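Local coordinates for protein E1 (Kluyveromyces marxianus, PDB 3VX6) that acts as an E1-like enzyme of autophagy, activating ATG12 for conjugation to ATG5 and ATG8 for conjugation to phosphatidylethanolamine, at residues 209-214 against 241-246; 217-222 against 247-252. One frame throughout, in Å; residues are numbered along the deposited sequence.

In the fold
Contacts 1 and 2 illustrate how one strand, next to the edge strand of its sheet, can serve two consecutive parts of a crossover connection. The link between the parallel strands 198-202 and 231-236 runs first as a loop and then as helix 215-225. In contact 1 the loop, at 209-214, meets the start of strand 243-250; in contact 2 the helix, at 217-222, meets its far end. Phe-243, Ile-247 and Ile-249 all turn toward this connection, consistent with the alternation of side chains along a strand. The two contact centres lie about 14 Å apart, and about 14 and 16 Å from the centre of the chain. Neither includes a bound ligand; both belong to the ATG7 N-terminal region.

Contact 1 of 2, residues 209-214 against 241-246; sequences DIPSAV and SSFEAE
The aromatic ring of Phe-243 carries Asp-209 over one face and has Pro-211 at its edge. On that face two parts of Asp-209 share the ring. CA lies over the CZ and CE1 end, 4.0 Å from the centroid of the Phe-243 ring and 24° off its normal, a CH-pi contact, and OD1 over the opposite end, 3.4 Å from CG of Phe-243. The carboxylate plane is turned 71° from the ring, so one oxygen is lowered over the carbons instead of the whole group stacking flat. Near the ring plane, Pro-211 CD comes to 4.3 Å from CZ of Phe-243, a looser apolar touch. Phe-235 of the adjacent strand 231-236 also meets this ring, and Pro-211 rests on Phe-235 too.

The first torsion of Phe-243, 70°, sets CG between the backbone N and the carbonyl carbon and sends the ring out from the strand toward the loop. In Asp-209, CG lies beside the backbone N, which places OD1 and N where one water can serve both. That water accepts from Asp-209 N at 2.6 Å and donates to OD1 of the same residue at 3.1 Å. Its second donated bond, 2.8 Å long, goes to Ser-241 O and ties the loop to the residues leading into strand 243-250. The segments share no direct hydrogen bond; the polar link between them is this water.

Here an exposed acid sits beside a buried aromatic. A carboxylate oxygen over the face of a phenyl ring is probably not attractive in itself, so cohesion is likely to come from the CA-H on the ring, the proline at its edge and the water, which would also ease the charge on OD1.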
loop_
_atom_site.group_PDB
_atom_site.type_symbol
_atom_site.label_atom_id
_atom_site.label_comp_id
_atom_site.label_asym_id
_atom_site.label_seq_id
_atom_site.Cartn_x
_atom_site.Cartn_y
_atom_site.Cartn_z
ATOM N N ASP A 209 5.599 -14.861 7.636
ATOM C CA ASP A 209 5.579 -15.274 6.240
ATOM C C ASP A 209 4.384 -14.878 5.409
ATOM O O ASP A 209 4.194 -15.368 4.293
ATOM C CB ASP A 209 5.797 -16.779 6.140
ATOM C CG ASP A 209 7.164 -17.185 6.632
ATOM O OD1 ASP A 209 8.125 -16.401 6.435
ATOM O OD2 ASP A 209 7.277 -18.284 7.215
ATOM N N ILE A 210 3.561 -13.996 5.942
ATOM C CA ILE A 210 2.427 -13.549 5.165
ATOM C C ILE A 210 2.749 -12.110 4.846
ATOM O O ILE A 210 2.767 -11.248 5.723
ATOM C CB ILE A 210 1.099 -13.671 5.936
ATOM C CG1 ILE A 210 0.830 -15.142 6.253
ATOM C CG2 ILE A 210 -0.047 -13.108 5.094
ATOM C CD1 ILE A 210 -0.511 -15.387 6.883
ATOM N N PRO A 211 3.074 -11.845 3.579
ATOM C CA PRO A 211 3.400 -10.489 3.174
ATOM C C PRO A 211 2.093 -9.739 2.985
ATOM O O PRO A 211 1.033 -10.350 2.820
ATOM C CB PRO A 211 4.153 -10.708 1.866
ATOM C CG PRO A 211 3.398 -11.831 1.266
ATOM C CD PRO A 211 3.193 -12.773 2.442
ATOM N N SER A 212 2.166 -8.417 3.019
ATOM C CA SER A 212 0.972 -7.619 2.839
ATOM C C SER A 212 0.402 -7.877 1.445
ATOM O O SER A 212 1.142 -8.183 0.508
ATOM C CB SER A 212 1.312 -6.141 3.037
ATOM O OG SER A 212 2.584 -5.843 2.489
ATOM N N ALA A 213 -0.919 -7.775 1.323
ATOM C CA ALA A 213 -1.595 -7.988 0.052
ATOM C C ALA A 213 -0.976 -7.127 -1.048
ATOM O O ALA A 213 -1.207 -7.344 -2.236
ATOM C CB ALA A 213 -3.092 -7.665 0.202
ATOM N N VAL A 214 -0.180 -6.150 -0.646
ATOM C CA VAL A 214 0.451 -5.238 -1.599
ATOM C C VAL A 214 1.576 -5.905 -2.402
ATOM O O VAL A 214 2.038 -5.384 -3.414
ATOM C CB VAL A 214 0.970 -3.987 -0.860
ATOM C CG1 VAL A 214 2.396 -4.211 -0.384
ATOM C CG2 VAL A 214 0.823 -2.777 -1.741
ATOM N N SER A 241 11.054 -10.931 11.700
ATOM C CA SER A 241 10.254 -11.755 10.804
ATOM C C SER A 241 10.647 -11.607 9.336
ATOM O O SER A 241 10.025 -12.230 8.471
ATOM C CB SER A 241 8.775 -11.394 10.949
ATOM O OG SER A 241 8.530 -10.085 10.461
ATOM N N SER A 242 11.657 -10.785 9.049
ATOM C CA SER A 242 12.105 -10.582 7.666
ATOM C C SER A 242 12.509 -11.889 6.981
ATOM O O SER A 242 13.296 -12.677 7.519
ATOM C CB SER A 242 13.266 -9.583 7.612
ATOM O OG SER A 242 13.857 -9.420 8.894
ATOM N N PHE A 243 11.951 -12.119 5.794
ATOM C CA PHE A 243 12.239 -13.328 5.030
ATOM C C PHE A 243 12.263 -13.053 3.532
ATOM O O PHE A 243 11.599 -12.142 3.051
ATOM C CB PHE A 243 11.173 -14.387 5.296
ATOM C CG PHE A 243 9.822 -14.050 4.708
ATOM C CD1 PHE A 243 9.044 -13.028 5.248
ATOM C CD2 PHE A 243 9.336 -14.751 3.602
ATOM C CE1 PHE A 243 7.807 -12.710 4.696
ATOM C CE2 PHE A 243 8.101 -14.441 3.042
ATOM C CZ PHE A 243 7.334 -13.420 3.589
ATOM N N GLU A 244 13.028 -13.848 2.795
ATOM C CA GLU A 244 13.096 -13.702 1.347
ATOM C C GLU A 244 12.247 -14.827 0.774
ATOM O O GLU A 244 12.210 -15.923 1.329
ATOM C CB GLU A 244 14.534 -13.852 0.851
ATOM C CG GLU A 244 14.654 -13.817 -0.664
ATOM C CD GLU A 244 16.088 -13.960 -1.152
ATOM O OE1 GLU A 244 16.928 -13.106 -0.794
ATOM O OE2 GLU A 244 16.372 -14.922 -1.902
ATOM N N ALA A 245 11.561 -14.566 -0.328
ATOM C CA ALA A 245 10.736 -15.595 -0.928
ATOM C C ALA A 245 10.772 -15.628 -2.458
ATOM O O ALA A 245 10.875 -14.603 -3.130
ATOM C CB ALA A 245 9.310 -15.445 -0.440
ATOM N N GLU A 246 10.700 -16.833 -2.998
ATOM C CA GLU A 246 10.685 -17.038 -4.435
ATOM C C GLU A 246 9.224 -17.328 -4.770
ATOM O O GLU A 246 8.618 -18.232 -4.200
ATOM C CB GLU A 246 11.549 -18.232 -4.788
ATOM C CG GLU A 246 11.824 -18.363 -6.246
ATOM C CD GLU A 246 12.710 -19.535 -6.532
ATOM O OE1 GLU A 246 13.298 -19.555 -7.632
ATOM O OE2 GLU A 246 12.816 -20.432 -5.659
HETATM O O HOH W 1 7.942 -14.030 8.418
#

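Contact 2 of 2, residues 217-222 against 247-252; sequences NILTVW and IIINNG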
loop_
_atom_site.group_PDB
_atom_site.type_symbol
_atom_site.label_atom_id
_atom_site.label_comp_id
_atom_site.label_asym_id
_atom_site.label_seq_id
_atom_site.Cartn_x
_atom_site.Cartn_y
_atom_site.Cartn_z
ATOM N N ASN A 217 1.084 -6.519 -6.135
ATOM C CA ASN A 217 1.464 -5.413 -6.988
ATOM C C ASN A 217 2.859 -5.743 -7.547
ATOM O O ASN A 217 3.041 -5.877 -8.758
ATOM C CB ASN A 217 1.511 -4.129 -6.151
ATOM C CG ASN A 217 0.186 -3.826 -5.476
ATOM O OD1 ASN A 217 -0.674 -4.704 -5.349
ATOM N ND2 ASN A 217 0.014 -2.588 -5.039
ATOM N N ILE A 218 3.834 -5.902 -6.655
ATOM C CA ILE A 218 5.195 -6.213 -7.076
ATOM C C ILE A 218 5.181 -7.363 -8.078
ATOM O O ILE A 218 5.671 -7.229 -9.206
ATOM C CB ILE A 218 6.084 -6.588 -5.866
ATOM C CG1 ILE A 218 6.108 -5.421 -4.862
ATOM C CG2 ILE A 218 7.483 -6.966 -6.349
ATOM C CD1 ILE A 218 6.745 -5.741 -3.522
ATOM N N LEU A 219 4.588 -8.480 -7.674
ATOM C CA LEU A 219 4.502 -9.635 -8.551
ATOM C C LEU A 219 3.888 -9.299 -9.895
ATOM O O LEU A 219 4.469 -9.557 -10.935
ATOM C CB LEU A 219 3.688 -10.734 -7.889
ATOM C CG LEU A 219 4.422 -11.291 -6.682
ATOM C CD1 LEU A 219 3.490 -12.137 -5.843
ATOM C CD2 LEU A 219 5.613 -12.092 -7.176
ATOM N N THR A 220 2.705 -8.716 -9.874
ATOM C CA THR A 220 2.035 -8.379 -11.112
ATOM C C THR A 220 2.903 -7.495 -12.016
ATOM O O THR A 220 3.007 -7.721 -13.224
ATOM C CB THR A 220 0.697 -7.683 -10.807
ATOM O OG1 THR A 220 -0.151 -8.591 -10.098
ATOM C CG2 THR A 220 0.010 -7.245 -12.085
ATOM N N VAL A 221 3.540 -6.490 -11.442
ATOM C CA VAL A 221 4.347 -5.623 -12.274
ATOM C C VAL A 221 5.616 -6.305 -12.757
ATOM O O VAL A 221 5.908 -6.359 -13.947
ATOM C CB VAL A 221 4.714 -4.349 -11.539
ATOM C CG1 VAL A 221 5.629 -3.521 -12.406
ATOM C CG2 VAL A 221 3.445 -3.586 -11.179
ATOM N N TRP A 222 6.381 -6.819 -11.819
ATOM C CA TRP A 222 7.605 -7.492 -12.161
ATOM C C TRP A 222 7.345 -8.575 -13.229
ATOM O O TRP A 222 8.171 -8.791 -14.118
ATOM C CB TRP A 222 8.170 -8.096 -10.889
ATOM C CG TRP A 222 9.575 -8.493 -10.968
ATOM C CD1 TRP A 222 10.441 -8.304 -12.015
ATOM C CD2 TRP A 222 10.303 -9.178 -9.957
ATOM N NE1 TRP A 222 11.668 -8.840 -11.707
ATOM C CE2 TRP A 222 11.609 -9.383 -10.446
ATOM C CE3 TRP A 222 9.978 -9.640 -8.678
ATOM C CZ2 TRP A 222 12.586 -10.036 -9.705
ATOM C CZ3 TRP A 222 10.947 -10.286 -7.942
ATOM C CH2 TRP A 222 12.237 -10.479 -8.454
ATOM N N ILE A 247 8.659 -16.584 -5.705
ATOM C CA ILE A 247 7.252 -16.752 -6.012
ATOM C C ILE A 247 6.938 -17.058 -7.464
ATOM O O ILE A 247 7.613 -16.599 -8.385
ATOM C CB ILE A 247 6.476 -15.480 -5.565
ATOM C CG1 ILE A 247 6.577 -15.327 -4.049
ATOM C CG2 ILE A 247 5.039 -15.553 -5.984
ATOM C CD1 ILE A 247 6.432 -13.917 -3.575
ATOM N N ILE A 248 5.898 -17.861 -7.642
ATOM C CA ILE A 248 5.416 -18.247 -8.953
ATOM C C ILE A 248 3.981 -17.748 -9.033
ATOM O O ILE A 248 3.225 -17.857 -8.065
ATOM C CB ILE A 248 5.439 -19.792 -9.127
ATOM C CG1 ILE A 248 4.582 -20.207 -10.326
ATOM C CG2 ILE A 248 4.916 -20.461 -7.874
ATOM C CD1 ILE A 248 5.051 -19.634 -11.658
ATOM N N ILE A 249 3.626 -17.174 -10.177
ATOM C CA ILE A 249 2.279 -16.678 -10.407
ATOM C C ILE A 249 1.485 -17.725 -11.190
ATOM O O ILE A 249 1.936 -18.203 -12.233
ATOM C CB ILE A 249 2.267 -15.372 -11.239
ATOM C CG1 ILE A 249 2.834 -14.207 -10.431
ATOM C CG2 ILE A 249 0.850 -15.049 -11.658
ATOM C CD1 ILE A 249 4.254 -13.904 -10.725
ATOM N N ASN A 250 0.306 -18.087 -10.695
ATOM C CA ASN A 250 -0.522 -19.056 -11.401
ATOM C C ASN A 250 -1.625 -18.331 -12.145
ATOM O O ASN A 250 -2.262 -17.432 -11.594
ATOM C CB ASN A 250 -1.157 -20.045 -10.430
ATOM C CG ASN A 250 -0.178 -20.575 -9.429
ATOM O OD1 ASN A 250 0.875 -21.100 -9.790
ATOM N ND2 ASN A 250 -0.518 -20.452 -8.155
ATOM N N ASN A 251 -1.838 -18.712 -13.400
ATOM C CA ASN A 251 -2.902 -18.114 -14.199
ATOM C C ASN A 251 -2.775 -16.605 -14.216
ATOM O O ASN A 251 -3.783 -15.893 -14.259
ATOM C CB ASN A 251 -4.256 -18.485 -13.594
ATOM C CG ASN A 251 -4.285 -19.911 -13.073
ATOM O OD1 ASN A 251 -4.202 -20.864 -13.848
ATOM N ND2 ASN A 251 -4.389 -20.066 -11.751
ATOM N N GLY A 252 -1.541 -16.116 -14.177
ATOM C CA GLY A 252 -1.337 -14.683 -14.176
ATOM C C GLY A 252 -1.500 -14.054 -15.543
ATOM O O GLY A 252 -1.284 -12.852 -15.713
#
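Leu-219 of helix 215-225 meets Ile-247 of strand 243-250 in a helix-on-sheet layer, the helix being the one carried by the beta-alpha-beta crossover between the parallel strands 198-202 and 231-236. The close part is a methyl set against a fork. Ile-247 CG2 approaches both branches of the leucine, at 3.7 Å from CD2 and 3.8 Å from CD1 of Leu-219, and the two side chains cross at about a right angle. With Leu-219 CG beside its backbone N (chi1 -67°), the isobutyl group leans off the helix and its two methyls reach down onto the strand. Ile-233 and Tyr-152, from the strands flanking 243-250, touch the same leucine, so it bears on three neighbouring strands of the sheet.

Toward the end of the strand the fit relaxes. Ile-249, although its CA is the nearest to that of Leu-219, at 7.6 Å, remains partly exposed and offers the leucine a more distant methyl. Its other neighbours include Tyr-152 and Tyr-231. Between these two isoleucines, Ile-248 points away from the helix, and beyond them the chain leaves the strand in a turn where Asn-251 is exposed.

The contact is wholly apolar, and its closest approaches are all made by the two leucine methyls. With an alanine here, both methyls would be gone, and a gap would probably open above Ile-247 that leaves its CG2 without a partner on the helix. On the looser side, the closest pair is again one of methyls, Leu-219 CD2 and Ile-249 CD1, 4.2 Å apart.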